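Aerobactin synthase IucC (Klebsiella pneumoniae, PDB 6CN7) probably catalyses the ATP-dependent attachment of a second N-acetyl-N-hydroxylysine to N-citryl-N-acetyl-N-hydroxylysine, the step that yields the siderophore aerobactin. Local coordinates at residues Leu414-Gly418 / Phe456-Asp460; Leu43-Trp48 / Leu79-Leu83. The protein carries 5 engineered substitutions. All blocks are in the same frame, centred on the assembly; numbering follows the deposited sequence.

Overall arrangement
Interactions 1 and 2 lie at separate places in the chain, their centres 49 Å apart and their nearest atoms about 33 Å apart, and they share no helix or strand. Both are largely buried. Interaction 2, near the N-terminus, packs the tip of a beta hairpin and the start of strand 46-54 on helix 76-87; two leucines flank a direct tryptophan-glutamine hydrogen bond. Interaction 1, in the C-terminal half, joins the end of helix 395-417 to a 3-10 turn. There the segments share no direct hydrogen bond: backbone carbonyls meet side chains, and R529 bonds to both segments. The first contact thus has its polar link made through R529, whereas the second forms one of its own.

Interaction 1 (Leu414-Gly418 / Phe456-Asp460); sequences LCRYG and FPEMD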
loop_
_atom_site.group_PDB
_atom_site.type_symbol
_atom_site.label_atom_id
_atom_site.label_comp_id
_atom_site.label_asym_id
_atom_site.label_seq_id
_atom_site.Cartn_x
_atom_site.Cartn_y
_atom_site.Cartn_z
ATOM N N LEU A 414 22.043 11.372 35.546
ATOM C CA LEU A 414 21.665 10.100 36.155
ATOM C C LEU A 414 21.986 10.076 37.646
ATOM O O LEU A 414 21.122 9.755 38.471
ATOM C CB LEU A 414 22.375 8.950 35.438
ATOM C CG LEU A 414 22.266 7.568 36.095
ATOM C CD1 LEU A 414 20.814 7.131 36.196
ATOM C CD2 LEU A 414 23.084 6.542 35.328
ATOM N N CYS A 415 23.226 10.407 38.012
ATOM C CA CYS A 415 23.660 10.220 39.393
ATOM C C CYS A 415 23.011 11.217 40.342
ATOM O O CYS A 415 22.797 10.896 41.517
ATOM C CB CYS A 415 25.179 10.324 39.479
ATOM S SG CYS A 415 26.034 9.070 38.513
ATOM N N ARG A 416 22.695 12.421 39.866
ATOM C CA ARG A 416 22.112 13.447 40.724
ATOM C C ARG A 416 20.591 13.381 40.757
ATOM O O ARG A 416 19.991 13.529 41.827
ATOM C CB ARG A 416 22.560 14.833 40.258
ATOM C CG ARG A 416 21.871 16.012 40.964
ATOM C CD ARG A 416 22.837 16.761 41.849
ATOM N NE ARG A 416 22.246 17.964 42.437
ATOM C CZ ARG A 416 22.535 19.211 42.079
ATOM N NH1 ARG A 416 23.428 19.461 41.128
ATOM N NH2 ARG A 416 21.934 20.227 42.688
ATOM N N TYR A 417 19.956 13.157 39.609
ATOM C CA TYR A 417 18.506 13.212 39.503
ATOM C C TYR A 417 17.869 11.851 39.256
ATOM O O TYR A 417 16.644 11.771 39.136
ATOM C CB TYR A 417 18.108 14.179 38.383
ATOM C CG TYR A 417 18.657 15.575 38.572
ATOM C CD1 TYR A 417 18.091 16.442 39.495
ATOM C CD2 TYR A 417 19.739 16.024 37.829
ATOM C CE1 TYR A 417 18.587 17.717 39.678
ATOM C CE2 TYR A 417 20.241 17.300 38.000
ATOM C CZ TYR A 417 19.661 18.140 38.927
ATOM O OH TYR A 417 20.157 19.409 39.106
ATOM N N GLY A 418 18.659 10.783 39.178
ATOM C CA GLY A 418 18.097 9.462 38.955
ATOM C C GLY A 418 17.346 9.331 37.648
ATOM O O GLY A 418 16.392 8.551 37.564
ATOM N N PHE A 456 15.120 9.753 45.187
ATOM C CA PHE A 456 16.080 10.843 45.301
ATOM C C PHE A 456 15.348 12.140 45.628
ATOM O O PHE A 456 14.329 12.440 44.993
ATOM C CB PHE A 456 16.864 11.022 44.006
ATOM C CG PHE A 456 17.817 9.893 43.695
ATOM C CD1 PHE A 456 18.018 8.853 44.590
ATOM C CD2 PHE A 456 18.520 9.884 42.499
ATOM C CE1 PHE A 456 18.898 7.826 44.295
ATOM C CE2 PHE A 456 19.401 8.861 42.201
ATOM C CZ PHE A 456 19.589 7.831 43.100
ATOM N N PRO A 457 15.816 12.930 46.599
ATOM C CA PRO A 457 15.182 14.239 46.825
ATOM C C PRO A 457 15.140 15.094 45.572
ATOM O O PRO A 457 14.154 15.805 45.336
ATOM C CB PRO A 457 16.061 14.872 47.912
ATOM C CG PRO A 457 16.722 13.729 48.593
ATOM C CD PRO A 457 16.918 12.679 47.545
ATOM N N GLU A 458 16.189 15.030 44.750
ATOM C CA GLU A 458 16.253 15.821 43.530
ATOM C C GLU A 458 15.170 15.442 42.529
ATOM O O GLU A 458 15.011 16.140 41.522
ATOM C CB GLU A 458 17.632 15.671 42.881
ATOM C CG GLU A 458 18.799 16.067 43.779
ATOM C CD GLU A 458 19.299 14.923 44.647
ATOM O OE1 GLU A 458 18.592 13.899 44.748
ATOM O OE2 GLU A 458 20.401 15.047 45.226
ATOM N N MET A 459 14.424 14.364 42.776
ATOM C CA MET A 459 13.347 13.938 41.893
ATOM C C MET A 459 11.971 14.399 42.354
ATOM O O MET A 459 10.995 14.201 41.623
ATOM C CB MET A 459 13.337 12.411 41.771
ATOM C CG MET A 459 13.891 11.899 40.467
ATOM S SD MET A 459 13.776 10.106 40.330
ATOM C CE MET A 459 12.010 9.928 40.119
ATOM N N ASP A 460 11.864 14.998 43.541
ATOM C CA ASP A 460 10.562 15.429 44.036
ATOM C C ASP A 460 9.922 16.474 43.130
ATOM O O ASP A 460 8.694 16.614 43.135
ATOM C CB ASP A 460 10.699 15.979 45.456
ATOM C CG ASP A 460 11.041 14.902 46.467
ATOM O OD1 ASP A 460 11.086 13.714 46.080
ATOM O OD2 ASP A 460 11.265 15.242 47.647
#
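Y417 and E458 each carry CG anti to the carbonyl carbon (chi1 -57° in both), and a further bend at chi2 of E458 (88°) folds its carboxylate back over the last helical turn. The Y417 ring thereby meets the base of the glutamate: CD1 lies 3.5 Å from E458 CB, while E458 O reaches the ring edge in plane. Ring and carboxylate stand nearly perpendicular, 82° apart. On the tyrosine's own side of the contact, R416 CG sits over one ring face.

The carboxylate itself lies against the backbone, with E458 CD 3.2 Å from R416 O. Two acceptors, R416 O and E458 OE1, approach to 3.3 Å without bonding to each other. R529 bonds to both and probably offsets this: its NH1 bonds to R416 O and C415 O, its NH2 forms a salt bridge with E458 OE1, and its guanidinium makes a cation-pi contact with F456. The charge of R416 is turned to D311, which also accepts a hydrogen bond from Y417 OH.

G418 leaves the helix with positive phi, and because it has no side chain the edge of the F456 ring comes directly against its backbone, F456 CD2 to G418 N being 3.4 Å. Packing is also tight at M459, whose CG is 3.1 Å from Y417 O.

The contact thus joins the C-terminal end of helix 395-417, within the FhuF-like family region, to the 3-10 turn between strand 449-452 and helix 464-467. Helix 527-532 packs alongside, with F530 on C415 and L532 on F456.

Interaction 2 (Leu43-Trp48 / Leu79-Leu83); sequences LPGAQW and LLMQL
W48 donates its indole NE1-H to Q82 OE1, joining a beta hairpin with a two-residue loop to helix 76-87. The bond is short, 2.7 Å from W48 NE1 to Q82 OE1, and fairly straight, with an N-H...O angle of 157°. OE1 lies close to the indole plane, at the ring edge, and the donor nitrogen lies in the carbonyl plane, on a lone pair of OE1. Indole and amide planes are turned 61° apart, so the two do not lie flat against each other.

The other half of the amide faces A46, whose CB is 3.1 Å from Q82 NE2, a tight approach. That nitrogen has a hydrogen-bond partner outside the two segments, so both ends of the amide are held and its rotation is probably fixed. An extended chain beyond CG (chi2 169°) carries the amide from the helix across to the hairpin.

Leucines flank this polar link. L43 CD1 lies 3.7 Å from Q82 OE1 and also meets L79, the two leucines crossing at about a right angle with their CD1 atoms 3.8 Å apart. Away from the bond, L83 CD2 makes a longer contact with L43 CD1 at 4.4 Å.

Farther out, a type II turn from L43 to A46, with G45 at positive phi, sets the two arms. L43 N bonds to A46 O, the return bond from A46 N is weak, and W48 pairs with I41 on the adjoining strand. Helix 4-25 backs the indole through V16 and L20 and meets L79 through M19. L79 CD1 also lies 3.8 Å from W48 NE1, the bonded nitrogen.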
loop_
_atom_site.group_PDB
_atom_site.type_symbol
_atom_site.label_atom_id
_atom_site.label_comp_id
_atom_site.label_asym_id
_atom_site.label_seq_id
_atom_site.Cartn_x
_atom_site.Cartn_y
_atom_site.Cartn_z
ATOM N N LEU A 43 29.518 -22.712 10.838
ATOM C CA LEU A 43 28.080 -22.899 10.929
ATOM C C LEU A 43 27.744 -24.293 10.419
ATOM O O LEU A 43 28.601 -24.956 9.822
ATOM C CB LEU A 43 27.340 -21.841 10.113
ATOM C CG LEU A 43 27.610 -20.389 10.509
ATOM C CD1 LEU A 43 26.977 -19.439 9.506
ATOM C CD2 LEU A 43 27.092 -20.113 11.907
ATOM N N PRO A 44 26.525 -24.780 10.636
ATOM C CA PRO A 44 26.115 -26.027 9.977
ATOM C C PRO A 44 26.169 -25.869 8.466
ATOM O O PRO A 44 25.531 -24.983 7.895
ATOM C CB PRO A 44 24.683 -26.243 10.480
ATOM C CG PRO A 44 24.581 -25.436 11.731
ATOM C CD PRO A 44 25.479 -24.257 11.532
ATOM N N GLY A 45 26.952 -26.728 7.821
ATOM C CA GLY A 45 27.014 -26.734 6.374
ATOM C C GLY A 45 27.740 -25.571 5.737
ATOM O O GLY A 45 27.572 -25.345 4.535
ATOM N N ALA A 46 28.536 -24.819 6.492
ATOM C CA ALA A 46 29.329 -23.758 5.887
ATOM C C ALA A 46 30.379 -23.285 6.879
ATOM O O ALA A 46 30.174 -23.335 8.095
ATOM C CB ALA A 46 28.451 -22.583 5.444
ATOM N N GLN A 47 31.506 -22.828 6.337
ATOM C CA GLN A 47 32.591 -22.252 7.117
ATOM C C GLN A 47 32.996 -20.931 6.484
ATOM O O GLN A 47 33.236 -20.867 5.275
ATOM C CB GLN A 47 33.801 -23.189 7.182
ATOM C CG GLN A 47 35.026 -22.568 7.853
ATOM C CD GLN A 47 36.235 -23.474 7.811
ATOM O OE1 GLN A 47 36.719 -23.831 6.738
ATOM N NE2 GLN A 47 36.733 -23.849 8.981
ATOM N N TRP A 48 33.078 -19.890 7.304
ATOM C CA TRP A 48 33.498 -18.567 6.866
ATOM C C TRP A 48 34.909 -18.306 7.367
ATOM O O TRP A 48 35.180 -18.438 8.564
ATOM C CB TRP A 48 32.543 -17.488 7.380
ATOM C CG TRP A 48 31.211 -17.539 6.714
ATOM C CD1 TRP A 48 30.113 -18.236 7.127
ATOM C CD2 TRP A 48 30.833 -16.876 5.505
ATOM N NE1 TRP A 48 29.073 -18.047 6.250
ATOM C CE2 TRP A 48 29.490 -17.214 5.245
ATOM C CE3 TRP A 48 31.499 -16.026 4.617
ATOM C CZ2 TRP A 48 28.802 -16.730 4.135
ATOM C CZ3 TRP A 48 30.814 -15.548 3.517
ATOM C CH2 TRP A 48 29.479 -15.900 3.285
ATOM N N LEU A 79 24.220 -16.200 3.722
ATOM C CA LEU A 79 24.451 -16.281 5.160
ATOM C C LEU A 79 23.136 -16.371 5.924
ATOM O O LEU A 79 23.012 -17.154 6.872
ATOM C CB LEU A 79 25.259 -15.074 5.632
ATOM C CG LEU A 79 25.445 -14.950 7.148
ATOM C CD1 LEU A 79 26.168 -16.168 7.713
ATOM C CD2 LEU A 79 26.192 -13.678 7.485
ATOM N N LEU A 80 22.144 -15.571 5.528
ATOM C CA LEU A 80 20.848 -15.618 6.198
ATOM C C LEU A 80 20.254 -17.020 6.144
ATOM O O LEU A 80 19.709 -17.509 7.139
ATOM C CB LEU A 80 19.898 -14.601 5.565
ATOM C CG LEU A 80 18.487 -14.508 6.156
ATOM C CD1 LEU A 80 18.526 -14.204 7.647
ATOM C CD2 LEU A 80 17.676 -13.448 5.421
ATOM N N MET A 81 20.355 -17.688 4.991
ATOM C CA MET A 81 19.866 -19.060 4.892
ATOM C C MET A 81 20.660 -20.000 5.790
ATOM O O MET A 81 20.097 -20.951 6.343
ATOM C CB MET A 81 19.921 -19.536 3.438
ATOM C CG MET A 81 19.020 -18.755 2.490
ATOM S SD MET A 81 17.289 -18.742 3.001
ATOM C CE MET A 81 16.871 -20.479 2.892
ATOM N N GLN A 82 21.958 -19.751 5.956
ATOM C CA GLN A 82 22.761 -20.565 6.861
ATOM C C GLN A 82 22.396 -20.336 8.321
ATOM O O GLN A 82 22.704 -21.184 9.164
ATOM C CB GLN A 82 24.248 -20.273 6.653
ATOM C CG GLN A 82 24.764 -20.626 5.266
ATOM C CD GLN A 82 26.158 -20.087 5.013
ATOM O OE1 GLN A 82 26.700 -19.330 5.818
ATOM N NE2 GLN A 82 26.749 -20.477 3.891
ATOM N N LEU A 83 21.752 -19.216 8.642
ATOM C CA LEU A 83 21.378 -18.917 10.019
ATOM C C LEU A 83 20.015 -19.470 10.409
ATOM O O LEU A 83 19.676 -19.444 11.598
ATOM C CB LEU A 83 21.376 -17.403 10.254
ATOM C CG LEU A 83 22.719 -16.685 10.132
ATOM C CD1 LEU A 83 22.522 -15.180 10.217
ATOM C CD2 LEU A 83 23.682 -17.157 11.207
#